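Side-chain contacts in DNA primase (Aquifex aeolicus, PDB 2AU3), which synthesises the short RNA primers that DNA polymerase extends during DNA replication, polymerising NTPs on a single-stranded DNA template: residues 69-72 with 73-77; 78-81 with 82-85; 137-140 with 141-145; 275-278 with 279-282; 281-284 with 285-289. All blocks are in the same frame, centred on the assembly; numbering follows the deposited sequence.

Contact 1 of 5, residues 69-72 with 73-77; sequences KFVS and LYEDI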
loop_
_atom_site.group_PDB
_atom_site.type_symbol
_atom_site.label_atom_id
_atom_site.label_comp_id
_atom_site.label_asym_id
_atom_site.label_seq_id
_atom_site.Cartn_x
_atom_site.Cartn_y
_atom_site.Cartn_z
ATOM N N LYS A 69 16.734 12.871 -6.570
ATOM C CA LYS A 69 16.558 12.876 -5.133
ATOM C C LYS A 69 17.859 12.496 -4.418
ATOM O O LYS A 69 18.198 13.092 -3.396
ATOM C CB LYS A 69 15.435 11.921 -4.735
ATOM C CG LYS A 69 15.378 11.651 -3.250
ATOM C CD LYS A 69 13.954 11.378 -2.828
ATOM C CE LYS A 69 13.790 11.534 -1.342
ATOM N NZ LYS A 69 12.849 10.504 -0.837
ATOM N N PHE A 70 18.597 11.519 -4.953
ATOM C CA PHE A 70 19.903 11.199 -4.367
ATOM C C PHE A 70 20.797 12.456 -4.303
ATOM O O PHE A 70 21.409 12.751 -3.280
ATOM C CB PHE A 70 20.637 10.077 -5.115
ATOM C CG PHE A 70 22.022 9.816 -4.557
ATOM C CD1 PHE A 70 22.198 9.002 -3.432
ATOM C CD2 PHE A 70 23.130 10.460 -5.099
ATOM C CE1 PHE A 70 23.470 8.792 -2.882
ATOM C CE2 PHE A 70 24.419 10.248 -4.553
ATOM C CZ PHE A 70 24.580 9.432 -3.445
ATOM N N VAL A 71 20.901 13.163 -5.420
ATOM C CA VAL A 71 21.760 14.347 -5.480
ATOM C C VAL A 71 21.271 15.401 -4.484
ATOM O O VAL A 71 22.085 16.000 -3.742
ATOM C CB VAL A 71 21.872 14.915 -6.928
ATOM C CG1 VAL A 71 22.679 16.234 -6.949
ATOM C CG2 VAL A 71 22.491 13.883 -7.851
ATOM N N SER A 72 19.945 15.580 -4.420
ATOM C CA SER A 72 19.344 16.506 -3.452
ATOM C C SER A 72 19.793 16.198 -2.032
ATOM O O SER A 72 20.081 17.117 -1.242
ATOM C CB SER A 72 17.810 16.438 -3.515
ATOM O OG SER A 72 17.237 17.348 -2.606
ATOM N N LEU A 73 19.830 14.916 -1.691
ATOM C CA LEU A 73 20.204 14.529 -0.335
ATOM C C LEU A 73 21.708 14.642 -0.140
ATOM O O LEU A 73 22.172 15.197 0.866
ATOM C CB LEU A 73 19.705 13.118 0.027
ATOM C CG LEU A 73 18.194 12.880 0.070
ATOM C CD1 LEU A 73 17.899 11.356 0.122
ATOM C CD2 LEU A 73 17.568 13.584 1.252
ATOM N N TYR A 74 22.473 14.149 -1.104
ATOM C CA TYR A 74 23.924 14.270 -1.020
ATOM C C TYR A 74 24.395 15.733 -0.921
ATOM O O TYR A 74 25.220 16.067 -0.065
ATOM C CB TYR A 74 24.627 13.543 -2.177
ATOM C CG TYR A 74 26.071 13.206 -1.845
ATOM C CD1 TYR A 74 26.405 11.995 -1.229
ATOM C CD2 TYR A 74 27.090 14.130 -2.090
ATOM C CE1 TYR A 74 27.741 11.699 -0.902
ATOM C CE2 TYR A 74 28.425 13.844 -1.782
ATOM C CZ TYR A 74 28.743 12.637 -1.188
ATOM O OH TYR A 74 30.059 12.378 -0.884
ATOM N N GLU A 75 23.829 16.615 -1.734
ATOM C CA GLU A 75 24.315 17.995 -1.781
ATOM C C GLU A 75 23.616 18.933 -0.798
ATOM O O GLU A 75 23.987 20.111 -0.676
ATOM C CB GLU A 75 24.211 18.561 -3.192
ATOM C CG GLU A 75 24.904 17.705 -4.248
ATOM C CD GLU A 75 26.427 17.778 -4.196
ATOM O OE1 GLU A 75 26.984 18.609 -3.427
ATOM O OE2 GLU A 75 27.077 17.002 -4.942
ATOM N N ASP A 76 22.609 18.404 -0.105
ATOM C CA ASP A 76 21.760 19.188 0.802
ATOM C C ASP A 76 21.112 20.368 0.082
ATOM O O ASP A 76 21.251 21.512 0.492
ATOM C CB ASP A 76 22.543 19.654 2.030
ATOM C CG ASP A 76 21.633 20.182 3.140
ATOM O OD1 ASP A 76 20.673 19.489 3.489
ATOM O OD2 ASP A 76 21.796 21.284 3.716
ATOM N N ILE A 77 20.441 20.070 -1.021
ATOM C CA ILE A 77 19.712 21.060 -1.815
ATOM C C ILE A 77 18.320 20.513 -2.124
ATOM O O ILE A 77 18.013 19.339 -1.852
ATOM C CB ILE A 77 20.475 21.444 -3.159
ATOM C CG1 ILE A 77 20.578 20.252 -4.126
ATOM C CG2 ILE A 77 21.854 22.057 -2.882
ATOM C CD1 ILE A 77 21.633 20.453 -5.292
#

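Contact 2 of 5, residues 78-81 with 82-85; sequences SYFE and AALE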
loop_
_atom_site.group_PDB
_atom_site.type_symbol
_atom_site.label_atom_id
_atom_site.label_comp_id
_atom_site.label_asym_id
_atom_site.label_seq_id
_atom_site.Cartn_x
_atom_site.Cartn_y
_atom_site.Cartn_z
ATOM N N SER A 78 17.472 21.359 -2.684
ATOM C CA SER A 78 16.119 20.942 -2.985
ATOM C C SER A 78 16.104 19.979 -4.173
ATOM O O SER A 78 17.024 19.949 -5.014
ATOM C CB SER A 78 15.248 22.157 -3.291
ATOM O OG SER A 78 15.485 22.584 -4.615
ATOM N N TYR A 79 15.048 19.201 -4.250
ATOM C CA TYR A 79 14.862 18.299 -5.374
ATOM C C TYR A 79 15.091 19.034 -6.707
ATOM O O TYR A 79 15.876 18.582 -7.561
ATOM C CB TYR A 79 13.471 17.670 -5.296
ATOM C CG TYR A 79 13.231 16.620 -6.330
ATOM C CD1 TYR A 79 13.537 15.277 -6.080
ATOM C CD2 TYR A 79 12.698 16.958 -7.565
ATOM C CE1 TYR A 79 13.315 14.298 -7.056
ATOM C CE2 TYR A 79 12.496 16.003 -8.544
ATOM C CZ TYR A 79 12.796 14.676 -8.283
ATOM O OH TYR A 79 12.567 13.739 -9.269
ATOM N N PHE A 80 14.420 20.168 -6.887
ATOM C CA PHE A 80 14.518 20.912 -8.155
ATOM C C PHE A 80 15.841 21.652 -8.374
ATOM O O PHE A 80 16.316 21.776 -9.527
ATOM C CB PHE A 80 13.319 21.832 -8.326
ATOM C CG PHE A 80 12.023 21.095 -8.526
ATOM C CD1 PHE A 80 11.862 20.228 -9.607
ATOM C CD2 PHE A 80 10.964 21.269 -7.644
ATOM C CE1 PHE A 80 10.667 19.532 -9.801
ATOM C CE2 PHE A 80 9.762 20.560 -7.822
ATOM C CZ PHE A 80 9.615 19.714 -8.917
ATOM N N GLU A 81 16.472 22.086 -7.286
ATOM C CA GLU A 81 17.882 22.480 -7.338
ATOM C C GLU A 81 18.781 21.340 -7.862
ATOM O O GLU A 81 19.650 21.553 -8.711
ATOM C CB GLU A 81 18.368 22.978 -5.961
ATOM C CG GLU A 81 17.908 24.388 -5.610
ATOM C CD GLU A 81 18.316 24.839 -4.205
ATOM O OE1 GLU A 81 18.196 24.057 -3.235
ATOM O OE2 GLU A 81 18.745 26.010 -4.062
ATOM N N ALA A 82 18.581 20.135 -7.344
ATOM C CA ALA A 82 19.328 18.956 -7.808
ATOM C C ALA A 82 19.002 18.665 -9.260
ATOM O O ALA A 82 19.889 18.289 -10.045
ATOM C CB ALA A 82 18.997 17.728 -6.942
ATOM N N ALA A 83 17.724 18.801 -9.608
ATOM C CA ALA A 83 17.290 18.654 -10.996
ATOM C C ALA A 83 18.068 19.593 -11.944
ATOM O O ALA A 83 18.509 19.180 -13.020
ATOM C CB ALA A 83 15.813 18.875 -11.101
ATOM N N LEU A 84 18.264 20.834 -11.522
ATOM C CA LEU A 84 18.954 21.826 -12.355
ATOM C C LEU A 84 20.418 21.463 -12.511
ATOM O O LEU A 84 20.988 21.623 -13.578
ATOM C CB LEU A 84 18.829 23.242 -11.762
ATOM C CG LEU A 84 19.354 24.424 -12.618
ATOM C CD1 LEU A 84 18.917 24.350 -14.080
ATOM C CD2 LEU A 84 18.942 25.763 -12.020
ATOM N N GLU A 85 21.025 20.987 -11.432
ATOM C CA GLU A 85 22.421 20.589 -11.477
ATOM C C GLU A 85 22.624 19.405 -12.434
ATOM O O GLU A 85 23.586 19.402 -13.225
ATOM C CB GLU A 85 22.932 20.267 -10.070
ATOM C CG GLU A 85 24.407 19.891 -10.008
ATOM C CD GLU A 85 25.341 21.042 -10.368
ATOM O OE1 GLU A 85 24.886 22.225 -10.405
ATOM O OE2 GLU A 85 26.546 20.754 -10.613
#

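Contact 3 of 5, residues 137-140 with 141-145; sequences PKVA and RKFDL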
loop_
_atom_site.group_PDB
_atom_site.type_symbol
_atom_site.label_atom_id
_atom_site.label_comp_id
_atom_site.label_asym_id
_atom_site.label_seq_id
_atom_site.Cartn_x
_atom_site.Cartn_y
_atom_site.Cartn_z
ATOM N N PRO A 137 11.001 -3.726 12.099
ATOM C CA PRO A 137 11.727 -2.522 11.661
ATOM C C PRO A 137 12.086 -2.571 10.182
ATOM O O PRO A 137 12.042 -1.553 9.526
ATOM C CB PRO A 137 12.993 -2.549 12.534
ATOM C CG PRO A 137 12.554 -3.260 13.747
ATOM C CD PRO A 137 11.638 -4.346 13.280
ATOM N N LYS A 138 12.370 -3.751 9.640
ATOM C CA LYS A 138 12.659 -3.835 8.201
ATOM C C LYS A 138 11.429 -3.454 7.385
ATOM O O LYS A 138 11.553 -2.759 6.373
ATOM C CB LYS A 138 13.118 -5.231 7.791
ATOM C CG LYS A 138 14.405 -5.715 8.508
ATOM C CD LYS A 138 14.872 -7.071 7.938
ATOM C CE LYS A 138 14.200 -8.272 8.626
ATOM N NZ LYS A 138 14.046 -8.139 10.133
ATOM N N VAL A 139 10.252 -3.906 7.829
ATOM C CA VAL A 139 8.973 -3.556 7.162
ATOM C C VAL A 139 8.656 -2.083 7.382
ATOM O O VAL A 139 8.226 -1.410 6.460
ATOM C CB VAL A 139 7.793 -4.429 7.662
ATOM C CG1 VAL A 139 6.413 -3.871 7.188
ATOM C CG2 VAL A 139 7.972 -5.855 7.206
ATOM N N ALA A 140 8.886 -1.566 8.604
ATOM C CA ALA A 140 8.624 -0.153 8.884
ATOM C C ALA A 140 9.397 0.736 7.892
ATOM O O ALA A 140 8.852 1.720 7.379
ATOM C CB ALA A 140 8.993 0.200 10.356
ATOM N N ARG A 141 10.651 0.370 7.618
ATOM C CA ARG A 141 11.490 1.080 6.658
ATOM C C ARG A 141 11.086 0.892 5.193
ATOM O O ARG A 141 11.081 1.866 4.421
ATOM C CB ARG A 141 12.937 0.667 6.824
ATOM C CG ARG A 141 13.546 1.192 8.124
ATOM C CD ARG A 141 15.023 0.923 8.246
ATOM N NE ARG A 141 15.342 -0.503 8.259
ATOM C CZ ARG A 141 15.664 -1.210 9.352
ATOM N NH1 ARG A 141 15.684 -0.635 10.559
ATOM N NH2 ARG A 141 15.946 -2.499 9.233
ATOM N N LYS A 142 10.755 -0.352 4.818
ATOM C CA LYS A 142 10.269 -0.626 3.465
ATOM C C LYS A 142 9.054 0.213 3.113
ATOM O O LYS A 142 8.954 0.732 1.982
ATOM C CB LYS A 142 9.915 -2.100 3.279
ATOM C CG LYS A 142 9.385 -2.413 1.870
ATOM C CD LYS A 142 9.055 -3.893 1.769
ATOM C CE LYS A 142 8.581 -4.264 0.375
ATOM N NZ LYS A 142 9.554 -3.954 -0.702
ATOM N N PHE A 143 8.123 0.291 4.065
ATOM C CA PHE A 143 6.853 0.978 3.874
ATOM C C PHE A 143 6.904 2.469 4.219
ATOM O O PHE A 143 5.891 3.161 4.106
ATOM C CB PHE A 143 5.725 0.286 4.655
ATOM C CG PHE A 143 5.169 -0.925 3.948
ATOM C CD1 PHE A 143 4.026 -0.826 3.136
ATOM C CD2 PHE A 143 5.813 -2.130 4.031
ATOM C CE1 PHE A 143 3.519 -1.959 2.456
ATOM C CE2 PHE A 143 5.310 -3.265 3.353
ATOM C CZ PHE A 143 4.129 -3.154 2.562
ATOM N N ASP A 144 8.086 2.950 4.609
ATOM C CA ASP A 144 8.312 4.385 4.819
ATOM C C ASP A 144 7.437 4.947 5.965
ATOM O O ASP A 144 7.019 6.102 5.944
ATOM C CB ASP A 144 8.138 5.184 3.499
ATOM C CG ASP A 144 9.188 4.822 2.460
ATOM O OD1 ASP A 144 8.833 4.602 1.284
ATOM O OD2 ASP A 144 10.409 4.707 2.735
ATOM N N LEU A 145 7.221 4.129 6.986
ATOM C CA LEU A 145 6.488 4.572 8.165
ATOM C C LEU A 145 7.113 5.790 8.771
ATOM O O LEU A 145 8.373 5.937 8.807
ATOM C CB LEU A 145 6.371 3.469 9.206
ATOM C CG LEU A 145 5.677 2.189 8.739
ATOM C CD1 LEU A 145 5.175 1.489 9.963
ATOM C CD2 LEU A 145 4.560 2.386 7.751
HETATM O O HOH W 1 10.467 4.258 8.325
#

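Contact 4 of 5, residues 275-278 with 279-282; sequences LTQN and QANL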
loop_
_atom_site.group_PDB
_atom_site.type_symbol
_atom_site.label_atom_id
_atom_site.label_comp_id
_atom_site.label_asym_id
_atom_site.label_seq_id
_atom_site.Cartn_x
_atom_site.Cartn_y
_atom_site.Cartn_z
ATOM N N LEU A 275 -13.681 -2.588 1.129
ATOM C CA LEU A 275 -13.303 -2.755 -0.250
ATOM C C LEU A 275 -14.380 -2.101 -1.153
ATOM O O LEU A 275 -15.568 -2.230 -0.893
ATOM C CB LEU A 275 -13.140 -4.242 -0.563
ATOM C CG LEU A 275 -12.786 -4.558 -2.009
ATOM C CD1 LEU A 275 -11.306 -4.386 -2.213
ATOM C CD2 LEU A 275 -13.220 -5.998 -2.324
ATOM N N THR A 276 -13.947 -1.370 -2.175
ATOM C CA THR A 276 -14.866 -0.816 -3.171
ATOM C C THR A 276 -14.755 -1.603 -4.443
ATOM O O THR A 276 -13.784 -2.308 -4.653
ATOM C CB THR A 276 -14.550 0.645 -3.495
ATOM O OG1 THR A 276 -13.308 0.703 -4.218
ATOM C CG2 THR A 276 -14.338 1.481 -2.203
ATOM N N GLN A 277 -15.746 -1.457 -5.322
ATOM C CA GLN A 277 -15.666 -2.042 -6.658
ATOM C C GLN A 277 -14.418 -1.609 -7.449
ATOM O O GLN A 277 -13.766 -2.450 -8.104
ATOM C CB GLN A 277 -16.941 -1.711 -7.463
ATOM C CG GLN A 277 -17.049 -2.513 -8.777
ATOM C CD GLN A 277 -17.168 -4.028 -8.522
ATOM O OE1 GLN A 277 -16.288 -4.816 -8.888
ATOM N NE2 GLN A 277 -18.250 -4.420 -7.922
ATOM N N ASN A 278 -14.087 -0.312 -7.416
ATOM C CA ASN A 278 -12.887 0.146 -8.124
ATOM C C ASN A 278 -11.648 -0.577 -7.591
ATOM O O ASN A 278 -10.784 -0.921 -8.360
ATOM C CB ASN A 278 -12.682 1.672 -8.030
ATOM C CG ASN A 278 -13.617 2.443 -8.947
ATOM O OD1 ASN A 278 -14.172 1.881 -9.894
ATOM N ND2 ASN A 278 -13.805 3.743 -8.665
ATOM N N GLN A 279 -11.569 -0.790 -6.274
ATOM C CA GLN A 279 -10.448 -1.541 -5.696
ATOM C C GLN A 279 -10.446 -3.035 -6.125
ATOM O O GLN A 279 -9.382 -3.609 -6.416
ATOM C CB GLN A 279 -10.442 -1.438 -4.165
ATOM C CG GLN A 279 -10.075 -0.064 -3.629
ATOM C CD GLN A 279 -10.531 0.144 -2.193
ATOM O OE1 GLN A 279 -11.230 -0.720 -1.601
ATOM N NE2 GLN A 279 -10.176 1.291 -1.627
ATOM N N ALA A 280 -11.630 -3.655 -6.144
ATOM C CA ALA A 280 -11.753 -5.030 -6.631
ATOM C C ALA A 280 -11.368 -5.126 -8.128
ATOM O O ALA A 280 -10.623 -6.020 -8.513
ATOM C CB ALA A 280 -13.132 -5.577 -6.373
ATOM N N ASN A 281 -11.868 -4.203 -8.952
ATOM C CA ASN A 281 -11.461 -4.088 -10.358
ATOM C C ASN A 281 -9.938 -3.956 -10.471
ATOM O O ASN A 281 -9.316 -4.654 -11.254
ATOM C CB ASN A 281 -12.102 -2.861 -11.041
ATOM C CG ASN A 281 -13.639 -2.979 -11.220
ATOM O OD1 ASN A 281 -14.289 -2.014 -11.594
ATOM N ND2 ASN A 281 -14.200 -4.139 -10.930
ATOM N N LEU A 282 -9.346 -3.015 -9.722
ATOM C CA LEU A 282 -7.898 -2.827 -9.749
ATOM C C LEU A 282 -7.165 -4.124 -9.360
ATOM O O LEU A 282 -6.234 -4.569 -10.048
ATOM C CB LEU A 282 -7.475 -1.653 -8.844
ATOM C CG LEU A 282 -5.967 -1.495 -8.572
ATOM C CD1 LEU A 282 -5.209 -1.027 -9.860
ATOM C CD2 LEU A 282 -5.731 -0.497 -7.399
#

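Contact 5 of 5, residues 281-284 with 285-289; sequences NLLS and KFTKK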
loop_
_atom_site.group_PDB
_atom_site.type_symbol
_atom_site.label_atom_id
_atom_site.label_comp_id
_atom_site.label_asym_id
_atom_site.label_seq_id
_atom_site.Cartn_x
_atom_site.Cartn_y
_atom_site.Cartn_z
ATOM N N ASN A 281 -11.868 -4.203 -8.952
ATOM C CA ASN A 281 -11.461 -4.088 -10.358
ATOM C C ASN A 281 -9.938 -3.956 -10.471
ATOM O O ASN A 281 -9.316 -4.654 -11.254
ATOM C CB ASN A 281 -12.102 -2.861 -11.041
ATOM C CG ASN A 281 -13.639 -2.979 -11.220
ATOM O OD1 ASN A 281 -14.289 -2.014 -11.594
ATOM N ND2 ASN A 281 -14.200 -4.139 -10.930
ATOM N N LEU A 282 -9.346 -3.015 -9.722
ATOM C CA LEU A 282 -7.898 -2.827 -9.749
ATOM C C LEU A 282 -7.165 -4.124 -9.360
ATOM O O LEU A 282 -6.234 -4.569 -10.048
ATOM C CB LEU A 282 -7.475 -1.653 -8.844
ATOM C CG LEU A 282 -5.967 -1.495 -8.572
ATOM C CD1 LEU A 282 -5.209 -1.027 -9.860
ATOM C CD2 LEU A 282 -5.731 -0.497 -7.399
ATOM N N LEU A 283 -7.600 -4.759 -8.276
ATOM C CA LEU A 283 -6.953 -6.013 -7.867
ATOM C C LEU A 283 -6.997 -7.054 -8.989
ATOM O O LEU A 283 -6.000 -7.760 -9.219
ATOM C CB LEU A 283 -7.597 -6.574 -6.586
ATOM C CG LEU A 283 -6.982 -7.790 -5.876
ATOM C CD1 LEU A 283 -5.449 -7.720 -5.776
ATOM C CD2 LEU A 283 -7.621 -7.966 -4.456
ATOM N N SER A 284 -8.127 -7.121 -9.705
ATOM C CA SER A 284 -8.310 -8.115 -10.773
ATOM C C SER A 284 -7.315 -7.972 -11.926
ATOM O O SER A 284 -7.047 -8.934 -12.636
ATOM C CB SER A 284 -9.722 -8.098 -11.316
ATOM O OG SER A 284 -9.951 -6.918 -12.062
ATOM N N LYS A 285 -6.770 -6.783 -12.100
ATOM C CA LYS A 285 -5.699 -6.576 -13.079
ATOM C C LYS A 285 -4.392 -7.280 -12.677
ATOM O O LYS A 285 -3.490 -7.437 -13.519
ATOM C CB LYS A 285 -5.429 -5.070 -13.297
ATOM C CG LYS A 285 -6.643 -4.234 -13.676
ATOM C CD LYS A 285 -6.177 -2.796 -14.027
ATOM C CE LYS A 285 -7.329 -1.789 -14.133
ATOM N NZ LYS A 285 -6.953 -0.398 -13.616
ATOM N N PHE A 286 -4.266 -7.707 -11.416
ATOM C CA PHE A 286 -3.005 -8.348 -10.965
ATOM C C PHE A 286 -3.159 -9.810 -10.677
ATOM O O PHE A 286 -2.175 -10.555 -10.653
ATOM C CB PHE A 286 -2.420 -7.646 -9.738
ATOM C CG PHE A 286 -2.022 -6.232 -10.012
ATOM C CD1 PHE A 286 -0.708 -5.923 -10.346
ATOM C CD2 PHE A 286 -2.981 -5.221 -10.031
ATOM C CE1 PHE A 286 -0.330 -4.610 -10.658
ATOM C CE2 PHE A 286 -2.618 -3.924 -10.343
ATOM C CZ PHE A 286 -1.287 -3.614 -10.650
ATOM N N THR A 287 -4.390 -10.224 -10.438
ATOM C CA THR A 287 -4.647 -11.596 -10.077
ATOM C C THR A 287 -6.100 -11.994 -10.287
ATOM O O THR A 287 -6.995 -11.144 -10.266
ATOM C CB THR A 287 -4.235 -11.833 -8.607
ATOM O OG1 THR A 287 -4.277 -13.235 -8.330
ATOM C CG2 THR A 287 -5.272 -11.194 -7.623
ATOM N N LYS A 288 -6.333 -13.287 -10.466
ATOM C CA LYS A 288 -7.694 -13.787 -10.571
ATOM C C LYS A 288 -8.045 -14.726 -9.416
ATOM O O LYS A 288 -9.064 -15.418 -9.471
ATOM C CB LYS A 288 -7.932 -14.482 -11.943
ATOM C CG LYS A 288 -7.674 -13.598 -13.150
ATOM C CD LYS A 288 -8.477 -12.291 -13.148
ATOM C CE LYS A 288 -8.082 -11.422 -14.358
ATOM N NZ LYS A 288 -9.005 -10.253 -14.568
ATOM N N LYS A 289 -7.207 -14.734 -8.366
ATOM C CA LYS A 289 -7.486 -15.502 -7.144
ATOM C C LYS A 289 -7.190 -14.636 -5.911
ATOM O O LYS A 289 -6.090 -14.105 -5.756
ATOM C CB LYS A 289 -6.614 -16.760 -7.052
ATOM C CG LYS A 289 -7.035 -17.934 -7.884
ATOM C CD LYS A 289 -6.226 -19.182 -7.446
ATOM C CE LYS A 289 -6.092 -20.204 -8.592
ATOM N NZ LYS A 289 -5.875 -21.619 -8.087
#

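Contact 1 of 5, residues 69-72 with 73-77
Leu73 N, Tyr74 N and Glu75 N bond back to Lys69 O, Phe70 O and Val71 O in the closing turns of helix 67-75, whose end is a Schellman motif: Asp76 takes positive phi (56°), Ile77 N reaches Ser72 O at 3.0 Å, and the inner bond from Asp76 N to Leu73 O is weak. One turn apart, the Phe70 and Tyr74 side chains run side by side and leave the helix in the same direction. Each has CG anti to its own backbone N (chi1 176° in Phe70). The ring planes are near parallel but slid apart, with centroids 5.8 Å from each other and little overlap; CZ of Phe70 meets CD1 of Tyr74 at 3.8 Å. Val71 and Glu75 repeat this side-by-side pairing: CG1 of Val71 touches CG of Glu75 at 3.8 Å. The Glu75 chain then bends at chi2 (-73°), and its OE2 is taken by the hydroxyl of Tyr23. Leu73 folds back along the turn, its CG 3.5 Å from Lys69 O. Past the helix end, Ile77 lays CG1 4.0 Å from CA of Ser72. NZ of Lys69 forms salt bridges with Asp110 and Asp114 of helix 101-122 and a hydrogen bond to Gly64 O. Helix 16-23 packs on Phe70 and Val71, with the Tyr23 ring edge-to-face to that of Phe70; helix 79-90 meets Val71 and Ser72 through Ala82, and Leu73 rests on Phe39 and Val63, loop residues close in sequence to the zinc ligands His40 and Cys61.

Contact 2 of 5, residues 78-81 with 82-85
Phe80 and Ala83 meet loosely, CD1 of the ring 4.4 Å from the Ala83 methyl, which approaches obliquely. One face of the Phe80 ring receives CD2 of Tyr79, 3.9 Å above the plane and offset toward the rim. In turn CD1 of Phe80 lies at the edge of the Tyr79 ring, in its plane, so that an edge of Tyr79 is turned to the Phe80 ring. The Tyr79 side chain has CG anti to the backbone N (chi1 -174°), and its hydroxyl is hydrogen-bonded to Asp66 and Arg11. At the start of helix 79-90, Ser78 and Glu81 form a capping box. Ser78 is the N-cap: its OG accepts from Glu81 N at 2.9 Å. In return Glu81 OE1 accepts from Ser78 N at 2.8 Å through its anti lone pair, in a bond that is almost straight (176°). The Glu81 chain sets off beside its own backbone N (chi1 -77°) and continues extended, which carries the carboxylate back to the N-H of Ser78. Lying at a helix N-terminus, that carboxylate is probably favoured in its charged form. Ala82 N bonds to Ser78 O at 2.8 Å, and Ala83 N to Tyr79 O. The Ala82 methyl sits close against the first turn, its CB 3.3 Å from Tyr79 O. Further round, CB of Leu84 lies 3.6 Å from Glu81 O before the chain turns off toward Leu96. Phe80 and Ala83 both rest on Ile7 of helix 6-13, while Val107 of helix 101-122 touches Phe80 and Tyr79.

Contact 3 of 5, residues 137-140 with 141-145
Arg141 lays its guanidinium flat over the first turn of helix 137-142, with Pro137 O 3.6 Å above the plane and over its centre. The chain begins beside its own backbone N (chi1 -70°) and bends at chi3 (-62°), which returns the group toward the start of the helix instead of letting it run outward. NH1 then comes 3.8 Å from CB of Pro137, and NH2 3.6 Å from CG of Lys138, whose chain crosses obliquely and bends away to Asp136. With an alanine here, Pro137 O would probably lose its flat cationic cover, and CG of Lys138 its packing partner. Val139 and Phe143 lie side by side, CG1 of Val139 3.7 Å from CD2 of Phe143, while Val139 O meets the edge of the ring in its plane. Asp144, with positive phi, ends the helix in a Schellman motif: Leu145 N bonds to Ala140 O at 2.9 Å, and CD1 of Leu145 rests 4.0 Å from CB of Ala140. Asp144 forms salt bridges with Arg117, Lys57 and Lys194. Val139 and Phe143 face helix 253-261, Phe143 edge-to-face with Phe260, and Leu145 touches Leu120 of helix 101-122 and Ile191 of strand 188-194.

Contact 4 of 5, residues 275-278 with 279-282
Gln279 and Thr276 grip each other twice: Gln279 N donates to Thr276 OG1 at 3.1 Å, and Thr276 N donates to Gln279 OE1 at 2.9 Å. The second donor stands 49° out of the amide's carbonyl plane, and not on a lone pair. Leu275 slides past Gln279 in the opposite direction, its CD1 3.6 Å from Gln279 CB, and places CD2 4.1 Å from CB of Ala280. This is a capping box with Thr276 as N-cap of helix 277-284, in the Toprim domain; OG1 of Thr276 sits between its backbone N and carbonyl carbon (chi1 70°), which turns it toward the N-H of Gln279. The helix then continues with Ala280 N on Thr276 O and Asn281 N on Gln277 O at 2.7 Å, while Asn281 CB lies 3.4 Å from that same Gln277 O. Outside this shell, Gln279 NE2 donates to Lys227 O, and Thr276 OG1 is also hydrogen-bonded to Gly228 O, which together fix the rotation of the amide and hydroxyl. A leucine in place of Gln279 would probably leave Thr276 N without its acceptor in the box and take the amide N-H from Lys227 O. Leu275 rests on Ala307 and Leu311 of helix 298-313, and Gln279 touches Pro270.

Contact 5 of 5, residues 281-284 with 285-289
Leu283 O takes two donors where helix 277-284 runs out: Phe286 N at 2.8 Å, standing 47° out of the carbonyl plane, and Thr287 N at 3.2 Å, within it. One oxygen thus serves both a tight turn and a last i to i+4 bond. Lys285 N likewise divides itself, bonding to Leu282 O at 3.1 Å and only weakly to Asn281 O. Ser284 OG also approaches Asn281 O, at 2.5 Å too short to be trusted. Ser284 O has a weak bond from NZ of Lys288 at 3.1 Å, reached because the lysine chain bends at chi2 (-56°) and doubles back over the turn. A CA-H...O contact joins Ser284 CA to Thr287 O at 3.3 Å. Leu282 O sits at the edge of the Phe286 ring, in its plane and 3.3 Å from CD2, while CD1 of Leu282 touches CE2 at 3.9 Å. Leu283 and Thr287 lie side by side through CD1 and CG2. The turn feeds strand 289-293, completing a beta-alpha-beta crossover from strand 267-270, with strand 247-249 between them in the sheet; backbone bonds join Lys288 to Glu317 and Lys289 to Ala247, Leu283 and Thr287 touch Ala247, and Leu282 and Phe286 meet Leu234 of helix 234-244.

Contacts 1 and 2 follow each other in the zinc-binding domain, their centres 8 Å apart, and they touch where Ser72 N lies 3.4 Å from Ala82 CB. Contact 3, in the N-terminal part of the catalytic core, comes within about 7 Å of contact 1 (nearest atoms). The zinc ion is near both: about 9 Å from the side chain of Leu73 and about 8 Å from that of Arg141. Contacts 4 and 5 cap and close the same Toprim helix, sharing Asn281 and Leu282, with centres about 38 Å from that of contact 1. The side chain of Leu275 in contact 4 is about 9 Å from that of Glu251, a predicted catalytic magnesium ligand.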